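Local coordinates for protein YcaO (Methanopyrus kandleri, PDB 6CIB) that probably uses ATP and magnesium to activate peptide backbone amides for thioamidation, as a YcaO-family enzyme that binds adenine nucleotide, at residues I308-G311 with K315-E318; G161-V166 with E214-V219; E322-A325 with K331-E334; V204-L209 with R247-V252; N130-P135 with V335-E340. All coordinates share one frame; numbering follows the deposited sequence.

Interaction 1: residues I308-G311 with K315-E318; sequences ITTG and KLTE
Leu316 sends both of its methyls into the loop that leads to its own helix, 313-325, and the contact is essentially apolar. CD1 lies 3.7 Å from Ile308 CG2, with the two side chains crossing at about a right angle. The same CD1 is 3.8 Å from Thr310 CG2, so it bridges two loop residues, while Leu316 CD2 adds a looser touch at 4.0 Å to Thr310 CG2. Thr310 runs alongside Leu316, pointing the same way. Its first torsion (52°) puts CG2 opposite the carbonyl carbon, and this methyl, not the hydroxyl, meets the leucine. Phe11 from a remote loop touches both residues, and Ile159 of helix 154-177 also packs on Leu316.

No hydrogen bond joins the segments. Polar bonds near the helix start include Thr317 OG1 with Leu313 O and a weak one between Lys315 N and Ser312 OG.

Leu316 lies about 9 Å, side chain to side chain, from Glu156 and from Gln160, both ADP-binding residues. Methyl packing without a directional bond implies that shape and burial hold the loop to the first turns of its helix, beside rather than within the nucleotide pocket.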
# COMPACT_ATOMS: atom_id res chain seq x y z
N ILE A 308 -8.51 6.09 16.83
CA ILE A 308 -9.05 4.76 16.56
C ILE A 308 -8.18 3.73 17.29
O ILE A 308 -7.04 3.45 16.88
CB ILE A 308 -9.15 4.49 15.03
CG1 ILE A 308 -10.04 5.54 14.35
CG2 ILE A 308 -9.67 3.08 14.77
CD1 ILE A 308 -9.77 5.76 12.88
N THR A 309 -8.70 3.22 18.40
CA THR A 309 -8.02 2.18 19.17
C THR A 309 -8.54 0.84 18.70
O THR A 309 -9.71 0.70 18.31
CB THR A 309 -8.21 2.32 20.70
OG1 THR A 309 -9.60 2.33 21.02
CG2 THR A 309 -7.55 3.59 21.22
N THR A 310 -7.67 -0.16 18.76
CA THR A 310 -7.88 -1.37 17.99
C THR A 310 -8.33 -2.54 18.86
O THR A 310 -7.53 -3.16 19.57
CB THR A 310 -6.63 -1.69 17.16
OG1 THR A 310 -5.47 -1.68 18.00
CG2 THR A 310 -6.46 -0.64 16.07
N GLY A 311 -9.64 -2.81 18.80
CA GLY A 311 -10.23 -3.95 19.48
C GLY A 311 -10.40 -5.11 18.53
O GLY A 311 -9.51 -5.97 18.40
N LYS A 315 -14.89 -4.01 13.90
CA LYS A 315 -15.02 -2.64 14.40
C LYS A 315 -13.99 -1.72 13.73
O LYS A 315 -14.31 -0.60 13.31
CB LYS A 315 -14.85 -2.64 15.93
CG LYS A 315 -14.78 -1.28 16.61
CD LYS A 315 -16.09 -0.91 17.28
CE LYS A 315 -15.85 -0.22 18.61
NZ LYS A 315 -17.11 -0.10 19.40
N LEU A 316 -12.75 -2.21 13.65
CA LEU A 316 -11.66 -1.44 13.03
C LEU A 316 -11.98 -1.13 11.57
O LEU A 316 -11.83 0.02 11.14
CB LEU A 316 -10.31 -2.16 13.17
CG LEU A 316 -9.06 -1.49 12.57
CD1 LEU A 316 -8.83 -0.10 13.16
CD2 LEU A 316 -7.85 -2.37 12.80
N THR A 317 -12.44 -2.15 10.84
CA THR A 317 -12.89 -2.02 9.44
C THR A 317 -13.99 -0.96 9.31
O THR A 317 -13.87 -0.05 8.49
CB THR A 317 -13.39 -3.37 8.88
OG1 THR A 317 -12.38 -4.37 9.04
CG2 THR A 317 -13.75 -3.26 7.39
N GLU A 318 -15.04 -1.10 10.11
CA GLU A 318 -16.16 -0.16 10.13
C GLU A 318 -15.70 1.28 10.39
O GLU A 318 -16.03 2.19 9.64
CB GLU A 318 -17.19 -0.62 11.18
CG GLU A 318 -18.52 0.12 11.16
CD GLU A 318 -19.37 -0.19 12.39
OE1 GLU A 318 -19.70 -1.38 12.61
OE2 GLU A 318 -19.70 0.76 13.13

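Interaction 2: residues G161-V166 with E214-V219; sequences GLLEVV and EGVYVV
Val216 pushes a methyl into the hollow between Leu163 and Val166, which are one turn apart on helix 154-177. Its CG1 is 3.7 Å from Leu163 CD2 and 3.8 Å from Val166 CG1, so one bump is held from two sides. Val166 and Val216 meet tip to tip: in each, CG1 stands opposite its backbone N (chi1 176° and -178°), which places that methyl at the facing end. Leu163 comes in at a slant, and only the far end of its chain touches.

The fit is reciprocal. Val166 CG1 also lies 4.1 Å from Val218 CG2, and the valine knob on the helix therefore rests against both Val216 and Val218, whose side chains two residues apart turn to the same face. Tyr217, between them, points away and bonds through OH to Asp305 O. Gly215, at a phi of 89°, turns the chain into the valines at angles that a side chain would find hard to take.

Helix 313-325 borders the contact, its Leu320 touching both Leu162 and Val216. Glu164 points elsewhere on the helix; it binds magnesium in a structure of this protein, though not in this model, where its OE1 accepts from Gly147 N. No polar bond crosses between the segments. The contact thus implies purely hydrophobic docking of the three-stranded sheet onto the helix that carries nucleotide- and metal-binding residues.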
# COMPACT_ATOMS: atom_id res chain seq x y z
N GLY A 161 -5.91 -2.65 2.31
CA GLY A 161 -6.19 -1.95 1.05
C GLY A 161 -6.61 -0.50 1.21
O GLY A 161 -6.17 0.36 0.45
N LEU A 162 -7.44 -0.24 2.22
CA LEU A 162 -7.95 1.12 2.51
C LEU A 162 -6.85 2.03 3.05
O LEU A 162 -6.72 3.17 2.60
CB LEU A 162 -9.12 1.05 3.48
CG LEU A 162 -10.00 2.28 3.69
CD1 LEU A 162 -10.64 2.73 2.38
CD2 LEU A 162 -11.06 1.97 4.74
N LEU A 163 -6.08 1.53 4.01
CA LEU A 163 -4.91 2.24 4.52
C LEU A 163 -3.91 2.59 3.41
O LEU A 163 -3.40 3.71 3.39
CB LEU A 163 -4.23 1.47 5.67
CG LEU A 163 -5.02 1.45 7.01
CD1 LEU A 163 -4.32 0.58 8.04
CD2 LEU A 163 -5.28 2.84 7.57
N GLU A 164 -3.67 1.66 2.49
CA GLU A 164 -2.83 1.92 1.32
C GLU A 164 -3.35 3.09 0.46
O GLU A 164 -2.57 3.95 0.04
CB GLU A 164 -2.67 0.66 0.48
CG GLU A 164 -1.75 0.79 -0.71
CD GLU A 164 -1.46 -0.55 -1.34
OE1 GLU A 164 -2.15 -0.90 -2.32
OE2 GLU A 164 -0.58 -1.27 -0.82
N VAL A 165 -4.66 3.10 0.21
CA VAL A 165 -5.30 4.19 -0.55
C VAL A 165 -5.12 5.55 0.15
O VAL A 165 -4.81 6.55 -0.51
CB VAL A 165 -6.79 3.89 -0.88
CG1 VAL A 165 -7.47 5.09 -1.53
CG2 VAL A 165 -6.93 2.68 -1.81
N VAL A 166 -5.29 5.58 1.47
CA VAL A 166 -5.07 6.81 2.27
C VAL A 166 -3.61 7.24 2.17
O VAL A 166 -3.32 8.42 1.97
CB VAL A 166 -5.51 6.63 3.74
CG1 VAL A 166 -5.19 7.86 4.58
CG2 VAL A 166 -7.00 6.33 3.80
N GLU A 214 -9.31 11.54 9.10
CA GLU A 214 -9.12 11.69 10.54
C GLU A 214 -9.01 10.34 11.25
O GLU A 214 -9.75 9.41 10.94
CB GLU A 214 -10.22 12.54 11.18
CG GLU A 214 -9.69 13.26 12.40
CD GLU A 214 -10.77 13.95 13.19
OE1 GLU A 214 -11.42 14.84 12.62
OE2 GLU A 214 -10.94 13.58 14.37
N GLY A 215 -8.08 10.27 12.19
CA GLY A 215 -7.76 9.04 12.89
C GLY A 215 -6.69 8.19 12.20
O GLY A 215 -6.23 7.22 12.79
N VAL A 216 -6.33 8.54 10.97
CA VAL A 216 -5.31 7.80 10.20
C VAL A 216 -4.07 8.67 10.01
O VAL A 216 -4.18 9.80 9.51
CB VAL A 216 -5.83 7.30 8.82
CG1 VAL A 216 -4.75 6.49 8.09
CG2 VAL A 216 -7.08 6.46 8.98
N TYR A 217 -2.92 8.15 10.41
CA TYR A 217 -1.64 8.85 10.26
C TYR A 217 -0.86 8.27 9.09
O TYR A 217 -0.86 7.06 8.89
CB TYR A 217 -0.82 8.75 11.56
CG TYR A 217 -1.51 9.42 12.72
CD1 TYR A 217 -1.46 10.81 12.89
CD2 TYR A 217 -2.26 8.67 13.64
CE1 TYR A 217 -2.11 11.44 13.94
CE2 TYR A 217 -2.91 9.28 14.70
CZ TYR A 217 -2.83 10.66 14.85
OH TYR A 217 -3.48 11.28 15.89
N VAL A 218 -0.21 9.15 8.32
CA VAL A 218 0.64 8.71 7.22
C VAL A 218 2.07 9.22 7.45
O VAL A 218 2.28 10.41 7.70
CB VAL A 218 0.10 9.15 5.83
CG1 VAL A 218 0.97 8.60 4.70
CG2 VAL A 218 -1.34 8.69 5.63
N VAL A 219 3.03 8.29 7.40
CA VAL A 219 4.45 8.57 7.64
C VAL A 219 5.25 8.27 6.37
O VAL A 219 5.03 7.25 5.72
CB VAL A 219 5.00 7.79 8.86
CG1 VAL A 219 6.52 7.93 9.02
CG2 VAL A 219 4.32 8.25 10.15

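Interaction 3: residues E322-A325 with K331-E334; sequences ERVA and KVIE
Ala325 and Val332 bring the backbones nearest, with their CA atoms 6.4 Å apart, where the last turn of helix 313-325 stands beside the first residue of strand 332-336. Five residues with no helix or strand among them make the turn from one to the other. Across this gap the backbones exchange no hydrogen bond. The strand bonds instead to its sheet: Val332 pairs with Leu119, and Ile333 with Arg350 on strand 346-351.

One methyl carries most of the contact. Val332 CG2 lies 3.7 Å from Val324 CG1 and 4.0 Å from Val324 CB, and it also rests 4.0 Å from Ala325 N, against the helix backbone itself. The two valines cross at about a right angle, so the branch of one is laid over the stem and one arm of the other. Val332 has its CG1 opposite the backbone N (chi1 178°), which turns CG2 toward the helix. At the margin, Ala325 CB lies 4.6 Å from Val332 CG2, and this small side chain also touches Thr120.

Leu162 of helix 154-177 packs on both valines, and Val166 of that helix joins at Val324. Ile333 turns to the opposite face of the sheet, where it touches Val125 and Val127 of strand 124-128. The arrangement is that of an alpha-beta unit: a helix returns through a short loop into an inner strand of the five-stranded antiparallel sheet, and its last turn lies on the face of the sheet where helix 154-177 also packs.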
# COMPACT_ATOMS: atom_id res chain seq x y z
N GLU A 322 -15.80 4.46 7.78
CA GLU A 322 -16.54 5.66 8.18
C GLU A 322 -15.70 6.94 8.00
O GLU A 322 -16.17 7.90 7.38
CB GLU A 322 -17.03 5.53 9.63
CG GLU A 322 -18.23 4.59 9.79
CD GLU A 322 -18.66 4.40 11.24
OE1 GLU A 322 -17.86 4.68 12.16
OE2 GLU A 322 -19.81 3.95 11.46
N ARG A 323 -14.46 6.90 8.49
CA ARG A 323 -13.54 8.05 8.42
C ARG A 323 -13.17 8.43 6.99
O ARG A 323 -13.11 9.61 6.66
CB ARG A 323 -12.28 7.82 9.27
CG ARG A 323 -12.53 7.62 10.76
CD ARG A 323 -12.87 8.90 11.50
NE ARG A 323 -13.12 8.65 12.93
CZ ARG A 323 -13.09 9.57 13.89
NH1 ARG A 323 -12.82 10.85 13.61
NH2 ARG A 323 -13.33 9.22 15.14
N VAL A 324 -12.94 7.43 6.14
CA VAL A 324 -12.70 7.66 4.72
C VAL A 324 -13.95 8.19 4.00
O VAL A 324 -13.85 9.11 3.18
CB VAL A 324 -12.11 6.43 3.99
CG1 VAL A 324 -11.80 6.76 2.54
CG2 VAL A 324 -10.83 5.96 4.68
N ALA A 325 -15.12 7.62 4.31
CA ALA A 325 -16.39 8.13 3.77
C ALA A 325 -16.67 9.59 4.14
O ALA A 325 -17.30 10.32 3.37
CB ALA A 325 -17.56 7.24 4.18
N LYS A 331 -16.67 7.80 -2.96
CA LYS A 331 -17.20 6.51 -2.49
C LYS A 331 -16.10 5.53 -2.11
O LYS A 331 -15.04 5.51 -2.75
CB LYS A 331 -18.09 5.87 -3.56
CG LYS A 331 -19.33 6.67 -3.92
CD LYS A 331 -20.01 6.05 -5.13
CE LYS A 331 -21.24 6.85 -5.51
NZ LYS A 331 -22.08 6.05 -6.44
N VAL A 332 -16.36 4.71 -1.09
CA VAL A 332 -15.45 3.63 -0.66
C VAL A 332 -16.02 2.32 -1.21
O VAL A 332 -17.06 1.85 -0.75
CB VAL A 332 -15.31 3.55 0.88
CG1 VAL A 332 -14.40 2.39 1.31
CG2 VAL A 332 -14.78 4.87 1.43
N ILE A 333 -15.34 1.77 -2.22
CA ILE A 333 -15.80 0.56 -2.91
C ILE A 333 -14.85 -0.62 -2.66
O ILE A 333 -13.63 -0.46 -2.73
CB ILE A 333 -16.00 0.80 -4.42
CG1 ILE A 333 -17.01 1.95 -4.67
CG2 ILE A 333 -16.44 -0.48 -5.13
CD1 ILE A 333 -17.03 2.50 -6.09
N GLU A 334 -15.42 -1.78 -2.35
CA GLU A 334 -14.70 -3.04 -2.23
C GLU A 334 -15.12 -4.01 -3.35
O GLU A 334 -16.32 -4.21 -3.59
CB GLU A 334 -14.96 -3.68 -0.86
CG GLU A 334 -14.45 -5.11 -0.70
CD GLU A 334 -15.05 -5.85 0.48
OE1 GLU A 334 -15.85 -5.27 1.24
OE2 GLU A 334 -14.72 -7.04 0.65

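Interaction 4: residues V204-L209 with R247-V252; sequences VELRLL and RALLEV
Glu205 OE1 is gripped by both terminal nitrogens of Arg207, two residues along the same strand. Arg207 NH2 donates at 2.8 Å and 157° to the anti lone pair of Glu205 OE1; Arg207 NH1 adds a longer, more bent bond of 3.2 Å to the same oxygen, which lies nearly in the guanidinium plane. NH1 also reaches Leu206 O at 2.8 Å, from above the carbonyl plane. Arg207 NE bonds to Trp292 O, which together with the bonds of NH1 and NH2 probably fixes the guanidinium; Arg203 pairs with Glu205 OE2 and steadies the carboxylate.

The glutamate's CB points away from helix 241-260, whereas Val204 and Leu206 meet the helix. Leu249 CD2 is the shared methyl, 3.8 Å from Val204 CG1 and 4.1 Å from Leu206 CD2. Leu206 meets Leu249 at about a right angle, while Val204 approaches it at a slant. With CG opposite the carbonyl carbon (chi1 -70°), Leu249 directs its tip at the strand, and Leu193 and Leu197 of helix 188-198 also touch it. The result is a layered alpha/beta packing: strand 203-209, antiparallel to strand 217-224, carries ion pairs on one face and takes helix 241-260 on the other.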
# COMPACT_ATOMS: atom_id res chain seq x y z
N VAL A 204 18.53 8.54 7.16
CA VAL A 204 17.13 8.11 7.08
C VAL A 204 16.29 9.15 7.80
O VAL A 204 16.44 9.35 9.00
CB VAL A 204 16.89 6.68 7.65
CG1 VAL A 204 15.40 6.36 7.66
CG2 VAL A 204 17.63 5.63 6.83
N GLU A 205 15.41 9.80 7.05
CA GLU A 205 14.61 10.92 7.54
C GLU A 205 13.14 10.54 7.62
O GLU A 205 12.61 9.94 6.68
CB GLU A 205 14.77 12.12 6.60
CG GLU A 205 16.17 12.71 6.53
CD GLU A 205 16.44 13.68 7.66
OE1 GLU A 205 15.64 14.63 7.85
OE2 GLU A 205 17.47 13.50 8.36
N LEU A 206 12.48 10.88 8.73
CA LEU A 206 11.06 10.60 8.91
C LEU A 206 10.21 11.87 8.79
O LEU A 206 10.62 12.94 9.23
CB LEU A 206 10.79 9.91 10.26
CG LEU A 206 11.34 8.49 10.46
CD1 LEU A 206 11.17 8.05 11.90
CD2 LEU A 206 10.70 7.48 9.51
N ARG A 207 9.04 11.72 8.16
CA ARG A 207 8.09 12.82 7.96
C ARG A 207 6.68 12.38 8.33
O ARG A 207 6.28 11.25 8.03
CB ARG A 207 8.09 13.28 6.50
CG ARG A 207 9.42 13.73 5.92
CD ARG A 207 9.99 14.96 6.62
NE ARG A 207 11.31 15.28 6.08
CZ ARG A 207 12.46 15.10 6.71
NH1 ARG A 207 12.49 14.62 7.96
NH2 ARG A 207 13.60 15.42 6.11
N LEU A 208 5.92 13.27 8.97
CA LEU A 208 4.49 13.09 9.12
C LEU A 208 3.77 13.82 7.98
O LEU A 208 3.77 15.05 7.91
CB LEU A 208 3.98 13.57 10.49
CG LEU A 208 2.52 13.21 10.83
CD1 LEU A 208 2.33 11.73 11.14
CD2 LEU A 208 2.01 14.06 11.98
N LEU A 209 3.18 13.04 7.07
CA LEU A 209 2.46 13.59 5.92
C LEU A 209 1.11 14.14 6.37
O LEU A 209 0.54 13.64 7.34
CB LEU A 209 2.25 12.53 4.84
CG LEU A 209 3.38 12.31 3.82
CD1 LEU A 209 4.55 11.57 4.42
CD2 LEU A 209 2.88 11.54 2.62
N ARG A 247 6.01 0.72 9.17
CA ARG A 247 5.74 0.42 7.76
C ARG A 247 6.63 1.19 6.80
O ARG A 247 7.16 0.60 5.86
CB ARG A 247 4.28 0.68 7.44
CG ARG A 247 3.34 -0.38 7.96
CD ARG A 247 1.90 0.06 7.83
NE ARG A 247 1.04 -1.11 7.93
CZ ARG A 247 -0.15 -1.26 7.35
NH1 ARG A 247 -0.70 -0.29 6.61
NH2 ARG A 247 -0.79 -2.42 7.52
N ALA A 248 6.82 2.49 7.05
CA ALA A 248 7.69 3.34 6.21
C ALA A 248 9.15 2.86 6.22
O ALA A 248 9.79 2.77 5.16
CB ALA A 248 7.59 4.80 6.64
N LEU A 249 9.67 2.55 7.41
CA LEU A 249 11.03 2.03 7.57
C LEU A 249 11.24 0.67 6.91
O LEU A 249 12.27 0.44 6.27
CB LEU A 249 11.42 1.98 9.06
CG LEU A 249 11.64 3.34 9.75
CD1 LEU A 249 11.70 3.18 11.27
CD2 LEU A 249 12.89 4.04 9.25
N LEU A 250 10.24 -0.21 7.05
CA LEU A 250 10.26 -1.52 6.38
C LEU A 250 10.25 -1.40 4.84
O LEU A 250 10.90 -2.19 4.16
CB LEU A 250 9.10 -2.40 6.86
CG LEU A 250 9.12 -2.89 8.32
CD1 LEU A 250 7.84 -3.64 8.63
CD2 LEU A 250 10.32 -3.76 8.64
N GLU A 251 9.52 -0.41 4.33
CA GLU A 251 9.50 -0.14 2.89
C GLU A 251 10.85 0.36 2.38
O GLU A 251 11.27 -0.04 1.30
CB GLU A 251 8.36 0.82 2.52
CG GLU A 251 7.20 0.12 1.81
CD GLU A 251 6.08 1.06 1.40
OE1 GLU A 251 6.36 2.21 0.99
OE2 GLU A 251 4.90 0.66 1.50
N VAL A 252 11.53 1.19 3.17
CA VAL A 252 12.91 1.61 2.88
C VAL A 252 13.83 0.38 2.77
O VAL A 252 14.54 0.23 1.77
CB VAL A 252 13.42 2.63 3.91
CG1 VAL A 252 14.93 2.82 3.80
CG2 VAL A 252 12.71 3.96 3.74

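Interaction 5: residues N130-P135 with V335-E340; sequences NEVFHP and VDLTLE
Val132 faces Val335 tip to tip, joining the loop after strand 124-128 to the end of strand 332-336 in the five-stranded antiparallel sheet. Beyond that end the chain makes an Asx turn at Asp336. The paired valines meet through both branches: Val132 CG1 lies 3.8 Å from Val335 CG1, and Val132 CG2 is 4.0 Å from Val335 CG2. Val114 of the neighbouring strand 113-118 touches both.

Leu337, two residues on and turned to the same side as Val335, comes at Val132 obliquely. Its CD2 is 3.7 Å from Val132 CG1, so that one valine methyl is shared by Val335 and Leu337. That methyl also sits over the centre of the Phe133 ring, 4.1 Å above the plane. The ring in turn brings CE1 to 3.9 Å from Leu337 CD2, meeting that methyl at a slant; a first torsion of -61°, which sets CG beside the backbone N of Phe133, carries the ring to Leu337. Cutting Val132 back to an alanine removes both methyls, which would probably leave Val335 and Leu337 without their partner and take away the packing over the Phe133 ring.

The side chain of Leu337 lies about 4 Å from that of Leu148, a magnesium-binding residue, which places this packing one layer behind the metal site. Arg88 NH2 bonds to Leu337 O. Asp336 points its CB the other way, and its OD1 takes two bonds: Thr338 N at 161°, and Thr338 OG1, 2.8 Å from Asp336 OD1, on the syn lone pair.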
# COMPACT_ATOMS: atom_id res chain seq x y z
N ASN A 130 -10.64 -2.19 -15.62
CA ASN A 130 -9.33 -1.50 -15.55
C ASN A 130 -9.06 -0.90 -14.17
O ASN A 130 -7.91 -0.57 -13.84
CB ASN A 130 -9.25 -0.40 -16.62
CG ASN A 130 -7.81 0.09 -16.87
OD1 ASN A 130 -6.94 -0.67 -17.30
ND2 ASN A 130 -7.58 1.37 -16.62
N GLU A 131 -10.11 -0.76 -13.37
CA GLU A 131 -10.01 -0.27 -12.00
C GLU A 131 -10.00 -1.42 -10.98
O GLU A 131 -10.01 -1.18 -9.77
CB GLU A 131 -11.14 0.72 -11.69
CG GLU A 131 -11.04 2.05 -12.41
CD GLU A 131 -9.74 2.78 -12.15
OE1 GLU A 131 -9.28 2.82 -10.98
OE2 GLU A 131 -9.17 3.32 -13.12
N VAL A 132 -9.99 -2.65 -11.47
CA VAL A 132 -9.99 -3.82 -10.60
C VAL A 132 -8.75 -4.68 -10.87
O VAL A 132 -7.98 -4.99 -9.94
CB VAL A 132 -11.29 -4.65 -10.78
CG1 VAL A 132 -11.24 -5.93 -9.95
CG2 VAL A 132 -12.51 -3.84 -10.38
N PHE A 133 -8.56 -5.04 -12.14
CA PHE A 133 -7.55 -6.00 -12.53
C PHE A 133 -6.20 -5.37 -12.83
O PHE A 133 -6.09 -4.15 -13.01
CB PHE A 133 -8.03 -6.83 -13.74
CG PHE A 133 -9.28 -7.64 -13.48
CD1 PHE A 133 -9.31 -8.62 -12.48
CD2 PHE A 133 -10.42 -7.44 -14.26
CE1 PHE A 133 -10.46 -9.36 -12.25
CE2 PHE A 133 -11.57 -8.19 -14.04
CZ PHE A 133 -11.59 -9.15 -13.03
N HIS A 134 -5.17 -6.23 -12.87
CA HIS A 134 -3.83 -5.87 -13.30
C HIS A 134 -3.11 -7.13 -13.79
O HIS A 134 -3.04 -8.10 -13.04
CB HIS A 134 -3.03 -5.21 -12.17
CG HIS A 134 -1.67 -4.74 -12.59
ND1 HIS A 134 -1.50 -3.67 -13.45
CD2 HIS A 134 -0.43 -5.20 -12.31
CE1 HIS A 134 -0.21 -3.49 -13.66
NE2 HIS A 134 0.46 -4.41 -12.98
N PRO A 135 -2.59 -7.12 -15.04
CA PRO A 135 -2.64 -6.00 -15.99
C PRO A 135 -3.91 -5.99 -16.86
O PRO A 135 -4.38 -7.05 -17.28
CB PRO A 135 -1.40 -6.23 -16.86
CG PRO A 135 -1.12 -7.69 -16.78
CD PRO A 135 -1.86 -8.28 -15.60
N VAL A 335 -14.13 -4.59 -4.03
CA VAL A 335 -14.36 -5.65 -5.02
C VAL A 335 -13.68 -6.93 -4.55
O VAL A 335 -12.47 -6.94 -4.30
CB VAL A 335 -13.85 -5.24 -6.43
CG1 VAL A 335 -14.06 -6.37 -7.44
CG2 VAL A 335 -14.52 -3.96 -6.91
N ASP A 336 -14.46 -7.99 -4.42
CA ASP A 336 -13.97 -9.30 -4.02
C ASP A 336 -13.13 -9.93 -5.13
O ASP A 336 -13.60 -10.06 -6.27
CB ASP A 336 -15.16 -10.20 -3.68
CG ASP A 336 -14.77 -11.46 -2.91
OD1 ASP A 336 -13.57 -11.79 -2.80
OD2 ASP A 336 -15.69 -12.14 -2.40
N LEU A 337 -11.89 -10.32 -4.81
CA LEU A 337 -10.99 -10.97 -5.78
C LEU A 337 -10.50 -12.36 -5.35
O LEU A 337 -9.58 -12.91 -5.96
CB LEU A 337 -9.81 -10.05 -6.13
CG LEU A 337 -10.11 -8.84 -7.03
CD1 LEU A 337 -8.89 -7.94 -7.17
CD2 LEU A 337 -10.60 -9.27 -8.40
N THR A 338 -11.11 -12.90 -4.30
CA THR A 338 -10.85 -14.25 -3.81
C THR A 338 -10.93 -15.25 -4.97
O THR A 338 -11.93 -15.31 -5.68
CB THR A 338 -11.85 -14.63 -2.70
OG1 THR A 338 -11.82 -13.62 -1.68
CG2 THR A 338 -11.54 -16.00 -2.08
N LEU A 339 -9.86 -15.99 -5.19
CA LEU A 339 -9.86 -17.07 -6.17
C LEU A 339 -10.62 -18.26 -5.60
O LEU A 339 -10.50 -18.55 -4.41
CB LEU A 339 -8.43 -17.47 -6.56
CG LEU A 339 -7.67 -16.55 -7.52
CD1 LEU A 339 -6.17 -16.68 -7.31
CD2 LEU A 339 -8.04 -16.84 -8.97
N GLU A 340 -11.41 -18.92 -6.44
CA GLU A 340 -12.19 -20.10 -6.03
C GLU A 340 -11.30 -21.24 -5.51
O GLU A 340 -11.55 -21.77 -4.43
CB GLU A 340 -13.09 -20.58 -7.18
CG GLU A 340 -14.12 -19.56 -7.65
CD GLU A 340 -14.85 -19.96 -8.93
OE1 GLU A 340 -14.29 -20.73 -9.75
OE2 GLU A 340 -15.99 -19.50 -9.12

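How the interactions relate
Interactions 1, 2 and 3 form a connected cluster, their centres 12 to 14 Å apart. Interactions 1 and 3 share helix 313-325, and Ile308, Leu162 and Val166 link the neighbouring contacts by packing. Interaction 4 joins interaction 2 through adjacent strands of the three-stranded sheet; the two cross along the chain and close before interaction 1 opens, and interaction 3 follows. Interaction 5 adjoins interaction 3 on strand 332-336 and closes the long loop within which all the others are nested. Its centre is 29 Å from that of interaction 4. Together the contacts run from one sheet, past helices 154-177 and 313-325, to the other, with interactions 1, 2, 4 and 5 each within about 12 Å of bound ADP.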